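Local coordinates for protein DNA gyrase, B subunit, truncated (Myxococcus xanthus, PDB 3CWV) that probably uses ATP binding and hydrolysis to drive the breakage, passage and rejoining of double-stranded DNA, as the B subunit of a type II topoisomerase, at residues Glu13-Arg18 with Ser105-Ser110; Val54-Gly59 with Val190-Leu195; Ala219-His224 with Cys246-Ser251; Arg261-Gly266 with Thr319-Ala324. All blocks are in the same frame, centred on the assembly; numbering follows the deposited sequence.

Contact 1: residues Glu13-Arg18 with Ser105-Ser110; sequences ENVRKR and SLALSS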
loop_
_atom_site.group_PDB
_atom_site.type_symbol
_atom_site.label_atom_id
_atom_site.label_comp_id
_atom_site.label_asym_id
_atom_site.label_seq_id
_atom_site.Cartn_x
_atom_site.Cartn_y
_atom_site.Cartn_z
ATOM N N GLU A 13 -6.438 22.634 12.945
ATOM C CA GLU A 13 -5.620 23.409 13.880
ATOM C C GLU A 13 -4.965 22.532 14.934
ATOM O O GLU A 13 -3.829 22.793 15.320
ATOM C CB GLU A 13 -6.422 24.573 14.495
ATOM C CG GLU A 13 -6.567 25.761 13.546
ATOM C CD GLU A 13 -5.226 26.277 13.006
ATOM O OE1 GLU A 13 -4.245 26.368 13.777
ATOM O OE2 GLU A 13 -5.150 26.611 11.804
ATOM N N ASN A 14 -5.649 21.470 15.354
ATOM C CA ASN A 14 -5.075 20.435 16.218
ATOM C C ASN A 14 -3.888 19.746 15.584
ATOM O O ASN A 14 -2.872 19.509 16.239
ATOM C CB ASN A 14 -6.101 19.354 16.551
ATOM C CG ASN A 14 -7.129 19.820 17.573
ATOM O OD1 ASN A 14 -7.085 20.960 18.052
ATOM N ND2 ASN A 14 -8.060 18.936 17.906
ATOM N N VAL A 15 -4.013 19.408 14.306
ATOM C CA VAL A 15 -2.891 18.795 13.584
ATOM C C VAL A 15 -1.729 19.773 13.438
ATOM O O VAL A 15 -0.569 19.396 13.635
ATOM C CB VAL A 15 -3.335 18.276 12.184
ATOM C CG1 VAL A 15 -2.146 17.753 11.396
ATOM C CG2 VAL A 15 -4.376 17.150 12.347
ATOM N N ARG A 16 -2.036 21.019 13.062
ATOM C CA ARG A 16 -0.970 22.020 12.860
ATOM C C ARG A 16 -0.258 22.370 14.174
ATOM O O ARG A 16 0.889 22.813 14.145
ATOM C CB ARG A 16 -1.517 23.301 12.248
ATOM C CG ARG A 16 -1.986 23.098 10.781
ATOM C CD ARG A 16 -2.366 24.437 10.118
ATOM N NE ARG A 16 -1.250 25.388 10.006
ATOM C CZ ARG A 16 -0.406 25.512 8.990
ATOM N NH1 ARG A 16 -0.421 24.677 7.938
ATOM N NH2 ARG A 16 0.534 26.458 9.063
ATOM N N LYS A 17 -0.948 22.197 15.291
ATOM C CA LYS A 17 -0.365 22.533 16.605
ATOM C C LYS A 17 0.694 21.531 17.052
ATOM O O LYS A 17 1.699 21.912 17.653
ATOM C CB LYS A 17 -1.448 22.664 17.661
ATOM C CG LYS A 17 -0.962 23.503 18.895
ATOM C CD LYS A 17 -1.729 23.149 20.124
ATOM C CE LYS A 17 -1.138 23.901 21.364
ATOM N NZ LYS A 17 -2.160 23.770 22.437
ATOM N N ARG A 18 0.489 20.252 16.740
ATOM C CA ARG A 18 1.464 19.206 17.079
ATOM C C ARG A 18 1.686 18.247 15.894
ATOM O O ARG A 18 1.314 17.088 15.963
ATOM C CB ARG A 18 1.000 18.431 18.330
ATOM C CG ARG A 18 0.558 19.345 19.464
ATOM C CD ARG A 18 0.522 18.621 20.799
ATOM N NE ARG A 18 1.855 18.579 21.403
ATOM C CZ ARG A 18 2.109 18.094 22.609
ATOM N NH1 ARG A 18 1.121 17.603 23.351
ATOM N NH2 ARG A 18 3.351 18.106 23.067
ATOM N N SER A 105 -2.203 15.521 5.569
ATOM C CA SER A 105 -1.428 16.053 4.452
ATOM C C SER A 105 -1.912 17.441 4.092
ATOM O O SER A 105 -1.112 18.339 3.842
ATOM C CB SER A 105 -1.472 15.132 3.242
ATOM O OG SER A 105 -0.936 13.873 3.585
ATOM N N LEU A 106 -3.225 17.616 4.050
ATOM C CA LEU A 106 -3.800 18.930 3.751
ATOM C C LEU A 106 -3.534 19.925 4.876
ATOM O O LEU A 106 -3.106 21.060 4.609
ATOM C CB LEU A 106 -5.327 18.824 3.560
ATOM C CG LEU A 106 -5.801 17.932 2.407
ATOM C CD1 LEU A 106 -7.360 17.881 2.387
ATOM C CD2 LEU A 106 -5.240 18.394 1.098
ATOM N N ALA A 107 -3.773 19.517 6.128
ATOM C CA ALA A 107 -3.539 20.425 7.270
ATOM C C ALA A 107 -2.107 20.960 7.295
ATOM O O ALA A 107 -1.873 22.116 7.668
ATOM C CB ALA A 107 -3.828 19.708 8.653
ATOM N N LEU A 108 -1.152 20.104 6.948
ATOM C CA LEU A 108 0.278 20.454 7.051
ATOM C C LEU A 108 0.889 21.001 5.760
ATOM O O LEU A 108 2.107 20.922 5.555
ATOM C CB LEU A 108 1.094 19.250 7.562
ATOM C CG LEU A 108 0.629 18.752 8.953
ATOM C CD1 LEU A 108 1.439 17.555 9.426
ATOM C CD2 LEU A 108 0.593 19.885 10.023
ATOM N N SER A 109 0.028 21.512 4.876
ATOM C CA SER A 109 0.464 22.210 3.676
ATOM C C SER A 109 0.345 23.730 3.908
ATOM O O SER A 109 -0.449 24.162 4.729
ATOM C CB SER A 109 -0.372 21.765 2.447
ATOM O OG SER A 109 -1.750 22.130 2.636
ATOM N N SER A 110 1.176 24.536 3.233
ATOM C CA SER A 110 0.970 25.994 3.249
ATOM C C SER A 110 -0.102 26.342 2.223
ATOM O O SER A 110 -0.797 27.334 2.359
ATOM C CB SER A 110 2.255 26.758 2.907
ATOM O OG SER A 110 2.806 26.322 1.695
#
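Arg16 and Val15 on helix 11-17 pack against Ala107 and Leu108, where helix 102-107 ends. The long side chain of Arg16 does the polar work. At CB it leaves the backbone with CG anti to the carbonyl carbon (chi1 -68°), and this sends it along the flank of the other segment. Arg16 CG lies 3.3 Å from Ala107 O, and Arg16 CD stays close to the same oxygen, at 3.4 Å. The chain then bends at chi3 (63°), which leaves NH1 as the terminal atom nearest that carbonyl. NE and CZ remain farther off. Arg16 NH1 makes the bond: it donates to Ala107 O at 3.0 Å, with an N-H...O angle of 161°. The oxygen sits at the guanidinium edge, and the donor lies in the carbonyl plane. NH2 is taken by a salt bridge to Asp160. Two partners thus fix the rotation of the group. NH1 also gives this helix-end carbonyl a charged donor.

The apolar half is next door. Val15 CG1 touches Ala107 CB at 3.8 Å and Leu108 CD2 at 3.7 Å. The Val15 and Leu108 side chains cross at about a right angle. Leu108 is the first residue to leave the helical conformation, and the chain passes on to strand 109-118. Ser109 OG donates to Leu106 O at 2.6 Å, which ties down this corner.

Around the contact, helix 20-23 packs on Val15 and Leu108, helix 28-47 also reaches Leu108, and strand 151-159 lies against Leu106, Ser109 and Ser110.

Contact 2: residues Val54-Gly59 with Val190-Leu195; sequences VVLEVG and VSFADL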
loop_
_atom_site.group_PDB
_atom_site.type_symbol
_atom_site.label_atom_id
_atom_site.label_comp_id
_atom_site.label_asym_id
_atom_site.label_seq_id
_atom_site.Cartn_x
_atom_site.Cartn_y
_atom_site.Cartn_z
ATOM N N VAL A 54 -3.725 5.670 -10.790
ATOM C CA VAL A 54 -3.155 6.587 -9.798
ATOM C C VAL A 54 -1.899 7.190 -10.416
ATOM O O VAL A 54 -1.038 6.446 -10.916
ATOM C CB VAL A 54 -2.720 5.817 -8.499
ATOM C CG1 VAL A 54 -2.052 6.784 -7.486
ATOM C CG2 VAL A 54 -3.888 5.111 -7.869
ATOM N N VAL A 55 -1.797 8.516 -10.402
ATOM C CA VAL A 55 -0.606 9.228 -10.886
ATOM C C VAL A 55 -0.026 10.116 -9.781
ATOM O O VAL A 55 -0.711 10.989 -9.260
ATOM C CB VAL A 55 -0.938 10.131 -12.061
ATOM C CG1 VAL A 55 0.362 10.750 -12.658
ATOM C CG2 VAL A 55 -1.681 9.322 -13.134
ATOM N N LEU A 56 1.245 9.899 -9.456
ATOM C CA LEU A 56 1.955 10.713 -8.485
ATOM C C LEU A 56 2.964 11.585 -9.240
ATOM O O LEU A 56 3.752 11.106 -10.078
ATOM C CB LEU A 56 2.663 9.830 -7.448
ATOM C CG LEU A 56 3.496 10.600 -6.424
ATOM C CD1 LEU A 56 2.535 11.414 -5.528
ATOM C CD2 LEU A 56 4.369 9.692 -5.559
ATOM N N GLU A 57 2.952 12.866 -8.933
ATOM C CA GLU A 57 3.779 13.813 -9.667
ATOM C C GLU A 57 4.558 14.664 -8.676
ATOM O O GLU A 57 3.992 15.237 -7.736
ATOM C CB GLU A 57 2.862 14.668 -10.527
ATOM C CG GLU A 57 3.491 15.528 -11.548
ATOM C CD GLU A 57 2.420 16.143 -12.438
ATOM O OE1 GLU A 57 2.055 17.321 -12.213
ATOM O OE2 GLU A 57 1.917 15.428 -13.335
ATOM N N VAL A 58 5.873 14.723 -8.869
ATOM C CA VAL A 58 6.734 15.592 -8.060
ATOM C C VAL A 58 7.250 16.715 -8.970
ATOM O O VAL A 58 7.706 16.467 -10.082
ATOM C CB VAL A 58 7.915 14.811 -7.421
ATOM C CG1 VAL A 58 8.662 15.678 -6.412
ATOM C CG2 VAL A 58 7.405 13.580 -6.744
ATOM N N GLY A 59 7.114 17.945 -8.518
ATOM C CA GLY A 59 7.569 19.079 -9.300
ATOM C C GLY A 59 8.876 19.583 -8.730
ATOM O O GLY A 59 9.272 19.195 -7.622
ATOM N N VAL A 190 -0.278 2.438 -11.809
ATOM C CA VAL A 190 0.270 3.465 -10.938
ATOM C C VAL A 190 1.418 4.105 -11.696
ATOM O O VAL A 190 2.257 3.388 -12.225
ATOM C CB VAL A 190 0.886 2.886 -9.646
ATOM C CG1 VAL A 190 1.419 4.026 -8.775
ATOM C CG2 VAL A 190 -0.143 2.057 -8.853
ATOM N N SER A 191 1.444 5.437 -11.756
ATOM C CA SER A 191 2.491 6.149 -12.479
ATOM C C SER A 191 3.206 7.135 -11.565
ATOM O O SER A 191 2.593 7.744 -10.677
ATOM C CB SER A 191 1.890 6.918 -13.657
ATOM O OG SER A 191 1.353 6.011 -14.614
ATOM N N PHE A 192 4.502 7.294 -11.806
ATOM C CA PHE A 192 5.277 8.303 -11.123
ATOM C C PHE A 192 5.837 9.269 -12.179
ATOM O O PHE A 192 6.562 8.850 -13.059
ATOM C CB PHE A 192 6.388 7.627 -10.324
ATOM C CG PHE A 192 7.234 8.584 -9.574
ATOM C CD1 PHE A 192 6.720 9.250 -8.456
ATOM C CD2 PHE A 192 8.550 8.840 -9.977
ATOM C CE1 PHE A 192 7.505 10.168 -7.741
ATOM C CE2 PHE A 192 9.338 9.763 -9.274
ATOM C CZ PHE A 192 8.816 10.421 -8.146
ATOM N N ALA A 193 5.480 10.552 -12.096
ATOM C CA ALA A 193 5.890 11.547 -13.077
ATOM C C ALA A 193 6.919 12.483 -12.470
ATOM O O ALA A 193 6.634 13.253 -11.547
ATOM C CB ALA A 193 4.700 12.333 -13.586
ATOM N N ASP A 194 8.136 12.359 -12.982
ATOM C CA ASP A 194 9.283 13.157 -12.586
ATOM C C ASP A 194 9.361 14.303 -13.604
ATOM O O ASP A 194 10.045 14.200 -14.626
ATOM C CB ASP A 194 10.509 12.257 -12.689
ATOM C CG ASP A 194 11.705 12.783 -11.929
ATOM O OD1 ASP A 194 11.873 14.018 -11.830
ATOM O OD2 ASP A 194 12.484 11.933 -11.444
ATOM N N LEU A 195 8.615 15.373 -13.350
ATOM C CA LEU A 195 8.458 16.467 -14.320
ATOM C C LEU A 195 9.782 17.095 -14.789
ATOM O O LEU A 195 9.931 17.489 -15.951
ATOM C CB LEU A 195 7.554 17.550 -13.736
ATOM C CG LEU A 195 6.126 17.096 -13.418
ATOM C CD1 LEU A 195 5.258 18.287 -13.024
ATOM C CD2 LEU A 195 5.533 16.365 -14.630
HETATM O O HOH W 1 -1.195 5.490 -14.036
HETATM O O HOH W 2 10.632 16.363 -10.626
#
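Leu56 and Phe192 both place CG anti to the backbone N (chi1 177° and -179°), so their side chains run side by side from the same face of the sheet. They belong to a parallel strand pair, 53-58 with 189-194, inside the mixed sheet of the GHKL-type ATPase domain. Leu56 CD2 meets the edge of the Phe192 ring, 3.8 Å from Phe192 CD1. Val58 CG2 approaches the next ring carbon, CE1 of Phe192, at 3.6 Å. Helix 171-184 packs on Phe192 and Val58, while helix 28-47 reaches Val54 and Leu56.

The backbones are joined by four bonds. Ser191 N donates to Val54 O, and Leu56 N to Ser191 O in a straight bond (179°). Ala193 N gives to Leu56 O at 2.7 Å, and Val58 N to Ala193 O at 3.1 Å. The other face carries Val55, Glu57, Ser191 and Ala193. Glu57 CG, on this side, meets Leu195 just past the strand end, 3.6 Å from Leu195 CG, and the two side chains cross at about a right angle.

From Val58 with Asp194 the strands move apart. A water joins them, donating to Val58 O at 3.0 Å and to Asp194 OD1 at 2.9 Å.

Contact 3: residues Ala219-His224 with Cys246-Ser251; sequences ARPQLH and CEDEDS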
loop_
_atom_site.group_PDB
_atom_site.type_symbol
_atom_site.label_atom_id
_atom_site.label_comp_id
_atom_site.label_asym_id
_atom_site.label_seq_id
_atom_site.Cartn_x
_atom_site.Cartn_y
_atom_site.Cartn_z
ATOM N N ALA A 219 17.833 -11.032 -10.914
ATOM C CA ALA A 219 19.293 -11.065 -11.075
ATOM C C ALA A 219 19.942 -12.097 -10.149
ATOM O O ALA A 219 21.145 -12.026 -9.861
ATOM C CB ALA A 219 19.884 -9.685 -10.810
ATOM N N ARG A 220 19.136 -13.043 -9.679
ATOM C CA ARG A 220 19.587 -14.124 -8.822
ATOM C C ARG A 220 19.319 -15.452 -9.544
ATOM O O ARG A 220 18.507 -15.506 -10.467
ATOM C CB ARG A 220 18.826 -14.079 -7.495
ATOM C CG ARG A 220 19.262 -12.988 -6.529
ATOM C CD ARG A 220 18.089 -12.540 -5.664
ATOM N NE ARG A 220 18.432 -12.409 -4.247
ATOM C CZ ARG A 220 18.897 -11.299 -3.671
ATOM N NH1 ARG A 220 19.178 -11.296 -2.374
ATOM N NH2 ARG A 220 19.087 -10.192 -4.382
ATOM N N PRO A 221 20.007 -16.532 -9.143
ATOM C CA PRO A 221 19.720 -17.781 -9.843
ATOM C C PRO A 221 18.471 -18.492 -9.317
ATOM O O PRO A 221 18.525 -19.205 -8.311
ATOM C CB PRO A 221 20.994 -18.624 -9.614
ATOM C CG PRO A 221 21.870 -17.829 -8.661
ATOM C CD PRO A 221 21.050 -16.699 -8.119
ATOM N N GLN A 222 17.356 -18.306 -10.015
ATOM C CA GLN A 222 16.071 -18.859 -9.591
ATOM C C GLN A 222 16.015 -20.388 -9.735
ATOM O O GLN A 222 16.367 -20.926 -10.786
ATOM C CB GLN A 222 14.929 -18.200 -10.380
ATOM C CG GLN A 222 14.681 -16.736 -10.004
ATOM C CD GLN A 222 13.833 -15.987 -11.006
ATOM O OE1 GLN A 222 13.584 -16.469 -12.115
ATOM N NE2 GLN A 222 13.380 -14.789 -10.623
ATOM N N LEU A 223 15.549 -21.073 -8.686
ATOM C CA LEU A 223 15.469 -22.538 -8.678
ATOM C C LEU A 223 14.223 -23.079 -9.366
ATOM O O LEU A 223 14.069 -24.290 -9.541
ATOM C CB LEU A 223 15.549 -23.079 -7.244
ATOM C CG LEU A 223 16.865 -22.852 -6.506
ATOM C CD1 LEU A 223 16.789 -23.460 -5.117
ATOM C CD2 LEU A 223 18.029 -23.442 -7.280
ATOM N N HIS A 224 13.323 -22.178 -9.727
ATOM C CA HIS A 224 12.120 -22.522 -10.455
ATOM C C HIS A 224 11.691 -21.267 -11.225
ATOM O O HIS A 224 11.963 -20.155 -10.773
ATOM C CB HIS A 224 11.030 -23.040 -9.497
ATOM C CG HIS A 224 10.804 -22.175 -8.288
ATOM N ND1 HIS A 224 9.718 -21.334 -8.172
ATOM C CD2 HIS A 224 11.502 -22.045 -7.136
ATOM C CE1 HIS A 224 9.764 -20.713 -7.006
ATOM N NE2 HIS A 224 10.838 -21.127 -6.357
ATOM N N CYS A 246 15.921 -19.107 -4.772
ATOM C CA CYS A 246 17.058 -18.895 -5.644
ATOM C C CYS A 246 18.227 -19.603 -4.979
ATOM O O CYS A 246 18.153 -19.938 -3.800
ATOM C CB CYS A 246 17.357 -17.405 -5.794
ATOM S SG CYS A 246 16.007 -16.447 -6.534
ATOM N N GLU A 247 19.308 -19.841 -5.711
ATOM C CA GLU A 247 20.433 -20.528 -5.090
ATOM C C GLU A 247 21.480 -19.567 -4.550
ATOM O O GLU A 247 22.581 -19.443 -5.092
ATOM C CB GLU A 247 21.031 -21.610 -5.994
ATOM C CG GLU A 247 21.333 -21.186 -7.403
ATOM C CD GLU A 247 22.511 -21.955 -7.981
ATOM O OE1 GLU A 247 23.201 -21.415 -8.885
ATOM O OE2 GLU A 247 22.746 -23.096 -7.511
ATOM N N ASP A 248 21.107 -18.879 -3.476
ATOM C CA ASP A 248 22.021 -18.037 -2.713
ATOM C C ASP A 248 21.673 -18.073 -1.224
ATOM O O ASP A 248 20.788 -18.818 -0.795
ATOM C CB ASP A 248 22.068 -16.599 -3.251
ATOM C CG ASP A 248 20.683 -15.993 -3.471
ATOM O OD1 ASP A 248 20.516 -15.257 -4.470
ATOM O OD2 ASP A 248 19.767 -16.243 -2.654
ATOM N N GLU A 249 22.381 -17.275 -0.437
ATOM C CA GLU A 249 22.292 -17.384 1.011
ATOM C C GLU A 249 21.243 -16.444 1.608
ATOM O O GLU A 249 20.708 -16.701 2.693
ATOM C CB GLU A 249 23.666 -17.112 1.638
ATOM C CG GLU A 249 23.928 -17.868 2.948
ATOM C CD GLU A 249 23.962 -19.384 2.766
ATOM O OE1 GLU A 249 23.776 -20.108 3.771
ATOM O OE2 GLU A 249 24.170 -19.854 1.623
ATOM N N ASP A 250 20.954 -15.365 0.889
ATOM C CA ASP A 250 20.123 -14.293 1.406
ATOM C C ASP A 250 18.658 -14.698 1.470
ATOM O O ASP A 250 18.185 -15.466 0.643
ATOM C CB ASP A 250 20.285 -13.048 0.537
ATOM C CG ASP A 250 21.739 -12.662 0.344
ATOM O OD1 ASP A 250 22.019 -11.876 -0.585
ATOM O OD2 ASP A 250 22.601 -13.145 1.118
ATOM N N SER A 251 17.957 -14.169 2.463
ATOM C CA SER A 251 16.538 -14.441 2.672
ATOM C C SER A 251 15.817 -13.104 2.718
ATOM O O SER A 251 16.332 -12.147 3.290
ATOM C CB SER A 251 16.338 -15.178 3.995
ATOM O OG SER A 251 15.082 -15.839 4.041
#
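Arg220, Asp248 and Asp250 form a salt-bridge network between two loops at the foot of a beta hairpin. Loop 219-224 leads toward strand 228-234, and loop 246-251 follows strand 237-245. The network is loose. Arg220 NE lies 3.5 Å from Asp248 OD1, but that oxygen is well out of the guanidinium plane. Because of that position no N-H points at it, and the attraction is one of charge alone. The two planes are 85° apart. Arg220 NH1 is 3.4 Å from Asp250 OD1, again with the flat groups steeply inclined. The aliphatic part of Arg220 is closer: CG comes within 3.3 Å of Asp248 OD1. The carboxylate is therefore set across the side chain rather than end-on to it.

One backbone bond crosses between the segments. Glu247 N donates to Pro221 O at 2.8 Å, beside the single bridge of Gln222 with Cys246. Glu247 is the centre of an inverse gamma turn. Its CG, between the backbone N and carbonyl carbon (chi1 49°), lies 3.4 Å from Pro221 CB. Leu223 CD2 covers the same residue, 3.7 Å from Glu247 CB. Cys246 SG touches both Gln222 CG, at 3.7 Å, and Arg220 CB, at 3.8 Å. The amide of Gln222 turns to Thr217 on helix 208-217.

Leu223 also bonds through its backbone to Trp245, at the end of strand 237-245. The single bridge lies just outside the pairing of strands 228-234 and 237-245, the edge hairpin of the S5-like sheet in the gyrase B transducer domain.

Contact 4: residues Arg261-Gly266 with Thr319-Ala324; sequences RTVRHG and TKELLA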
loop_
_atom_site.group_PDB
_atom_site.type_symbol
_atom_site.label_atom_id
_atom_site.label_comp_id
_atom_site.label_asym_id
_atom_site.label_seq_id
_atom_site.Cartn_x
_atom_site.Cartn_y
_atom_site.Cartn_z
ATOM N N ARG A 261 3.673 -1.888 5.644
ATOM C CA ARG A 261 4.501 -3.027 5.984
ATOM C C ARG A 261 4.346 -3.371 7.452
ATOM O O ARG A 261 4.133 -2.495 8.295
ATOM C CB ARG A 261 5.973 -2.796 5.602
ATOM C CG ARG A 261 6.456 -3.943 4.717
ATOM C CD ARG A 261 7.839 -3.793 4.302
ATOM N NE ARG A 261 8.710 -4.648 5.080
ATOM C CZ ARG A 261 10.028 -4.602 4.971
ATOM N NH1 ARG A 261 10.570 -3.748 4.115
ATOM N NH2 ARG A 261 10.793 -5.397 5.707
ATOM N N THR A 262 4.397 -4.664 7.739
ATOM C CA THR A 262 4.433 -5.152 9.106
ATOM C C THR A 262 5.828 -5.720 9.272
ATOM O O THR A 262 6.049 -6.914 9.029
ATOM C CB THR A 262 3.339 -6.242 9.344
ATOM O OG1 THR A 262 3.324 -7.155 8.236
ATOM C CG2 THR A 262 1.923 -5.616 9.450
ATOM N N VAL A 263 6.780 -4.870 9.682
ATOM C CA VAL A 263 8.181 -5.304 9.770
ATOM C C VAL A 263 8.463 -6.425 10.774
ATOM O O VAL A 263 9.520 -7.053 10.692
ATOM C CB VAL A 263 9.191 -4.129 9.995
ATOM C CG1 VAL A 263 9.095 -3.110 8.873
ATOM C CG2 VAL A 263 8.962 -3.448 11.359
ATOM N N ARG A 264 7.547 -6.676 11.719
ATOM C CA ARG A 264 7.683 -7.837 12.617
ATOM C C ARG A 264 6.599 -8.897 12.363
ATOM O O ARG A 264 6.282 -9.732 13.221
ATOM C CB ARG A 264 7.754 -7.411 14.096
ATOM C CG ARG A 264 8.984 -6.529 14.396
ATOM C CD ARG A 264 9.130 -6.186 15.906
ATOM N NE ARG A 264 8.117 -5.227 16.337
ATOM C CZ ARG A 264 7.039 -5.542 17.050
ATOM N NH1 ARG A 264 6.171 -4.599 17.393
ATOM N NH2 ARG A 264 6.843 -6.788 17.453
ATOM N N HIS A 265 6.044 -8.855 11.161
ATOM C CA HIS A 265 5.246 -9.969 10.640
ATOM C C HIS A 265 4.003 -10.202 11.483
ATOM O O HIS A 265 3.231 -9.272 11.668
ATOM C CB HIS A 265 6.132 -11.211 10.410
ATOM C CG HIS A 265 7.339 -10.913 9.574
ATOM N ND1 HIS A 265 7.241 -10.341 8.323
ATOM C CD2 HIS A 265 8.666 -11.044 9.827
ATOM C CE1 HIS A 265 8.456 -10.148 7.831
ATOM N NE2 HIS A 265 9.339 -10.569 8.723
ATOM N N GLY A 266 3.780 -11.409 11.979
ATOM C CA GLY A 266 2.550 -11.689 12.702
ATOM C C GLY A 266 1.731 -12.803 12.083
ATOM O O GLY A 266 2.257 -13.661 11.370
ATOM N N THR A 319 2.744 0.191 17.740
ATOM C CA THR A 319 3.717 0.373 16.655
ATOM C C THR A 319 3.145 -0.131 15.316
ATOM O O THR A 319 3.629 0.262 14.260
ATOM C CB THR A 319 5.026 -0.385 16.895
ATOM O OG1 THR A 319 4.778 -1.801 16.820
ATOM C CG2 THR A 319 5.676 -0.037 18.280
ATOM N N LYS A 320 2.130 -0.994 15.384
ATOM C CA LYS A 320 1.522 -1.654 14.205
ATOM C C LYS A 320 2.532 -2.468 13.387
ATOM O O LYS A 320 2.392 -2.621 12.172
ATOM C CB LYS A 320 0.799 -0.652 13.317
ATOM C CG LYS A 320 -0.293 0.121 14.044
ATOM C CD LYS A 320 -0.692 1.320 13.215
ATOM C CE LYS A 320 -2.022 1.099 12.543
ATOM N NZ LYS A 320 -3.130 1.475 13.469
ATOM N N GLU A 321 3.556 -2.978 14.057
ATOM C CA GLU A 321 4.590 -3.709 13.351
ATOM C C GLU A 321 4.290 -5.200 13.281
ATOM O O GLU A 321 4.887 -5.907 12.473
ATOM C CB GLU A 321 5.966 -3.434 13.977
ATOM C CG GLU A 321 6.387 -2.003 13.785
ATOM C CD GLU A 321 7.607 -1.616 14.614
ATOM O OE1 GLU A 321 8.095 -2.441 15.413
ATOM O OE2 GLU A 321 8.073 -0.478 14.450
ATOM N N LEU A 322 3.332 -5.664 14.087
ATOM C CA LEU A 322 3.032 -7.095 14.189
ATOM C C LEU A 322 1.525 -7.312 14.147
ATOM O O LEU A 322 0.790 -6.910 15.048
ATOM C CB LEU A 322 3.629 -7.696 15.485
ATOM C CG LEU A 322 3.733 -9.224 15.621
ATOM C CD1 LEU A 322 4.947 -9.616 16.486
ATOM C CD2 LEU A 322 2.449 -9.843 16.177
ATOM N N LEU A 323 1.069 -7.981 13.108
ATOM C CA LEU A 323 -0.365 -8.242 12.928
ATOM C C LEU A 323 -0.891 -9.345 13.870
ATOM O O LEU A 323 -0.272 -10.389 14.002
ATOM C CB LEU A 323 -0.601 -8.647 11.471
ATOM C CG LEU A 323 -2.061 -8.701 11.017
ATOM C CD1 LEU A 323 -2.584 -7.280 10.820
ATOM C CD2 LEU A 323 -2.135 -9.511 9.728
ATOM N N ALA A 324 -2.037 -9.109 14.509
ATOM C CA ALA A 324 -2.618 -10.071 15.422
ATOM C C ALA A 324 -4.126 -10.063 15.227
ATOM O O ALA A 324 -4.843 -9.298 15.882
ATOM C CB ALA A 324 -2.238 -9.735 16.887
HETATM O O HOH W 3 1.672 -1.662 9.870
#
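Arg264 and Glu321 form the central salt bridge between these two loops. NE of Arg264 donates to Glu321 OE1 at 2.9 Å and 167°. The oxygen uses its anti lone pair and lies in the guanidinium plane, although the carboxylate itself is turned 69° from that plane. NH1 of Arg264 makes a weak bond to Thr319 OG1 at 3.2 Å, also at the guanidinium edge. NH2 is near a methyl, 3.5 Å from Leu322 CD1.

The backbone holds the same pair together. Arg264 N donates to Glu321 O at 2.9 Å. Farther on, Leu323 N donates to His265 O, also at 2.9 Å, next to the bridge of Gly266 with Leu323. Here Gly266 CA packs within 3.4 Å of Leu323 O, and its backbone angles suit glycine.

A second layer sets these groups. A type I turn from Thr262 to His265 presents Arg264 N. Thr319 OG1, placed between the backbone N and carbonyl carbon (chi1 68°), accepts from Glu321 N at 3.2 Å in an ST turn. One water donates to both Arg261 O and Lys320 O, the latter at 2.6 Å. Ser255 of strand 252-257 bonds to the side chains of Thr262 and His265, while Phe315 lies on Thr262 and Leu323.

Gly266 is the N-cap of helix 267-284. Thr319 and Lys320 probably match the last two residues of the QTK motif of GyrB relatives, whose lysine contacts the ATP phosphates; no nucleotide is present here. In GyrB relatives this loop is part of the transducer domain, and here it rests on the turn that leads into helix 267-284.

Contacts 1 and 2 are buried in the ATPase part of the chain, and contacts 3 and 4 lie at the surface of the transducer part. Contacts 1 and 2 reach the same mixed sheet, with centres 24 Å apart, and helix 28-47 packs on both. Contact 2 joins two of its strands through regular backbone bonds and apolar faces. Contact 1 joins helix ends by one arginine and a small apolar patch. Contacts 3 and 4 both link loops and both use an arginine with acidic partners. In contact 4 the oxygen lies close, in the guanidinium plane; in contact 3 pairs are long and oblique. Contacts 1 and 3 are the farthest apart, about 46 Å between centres.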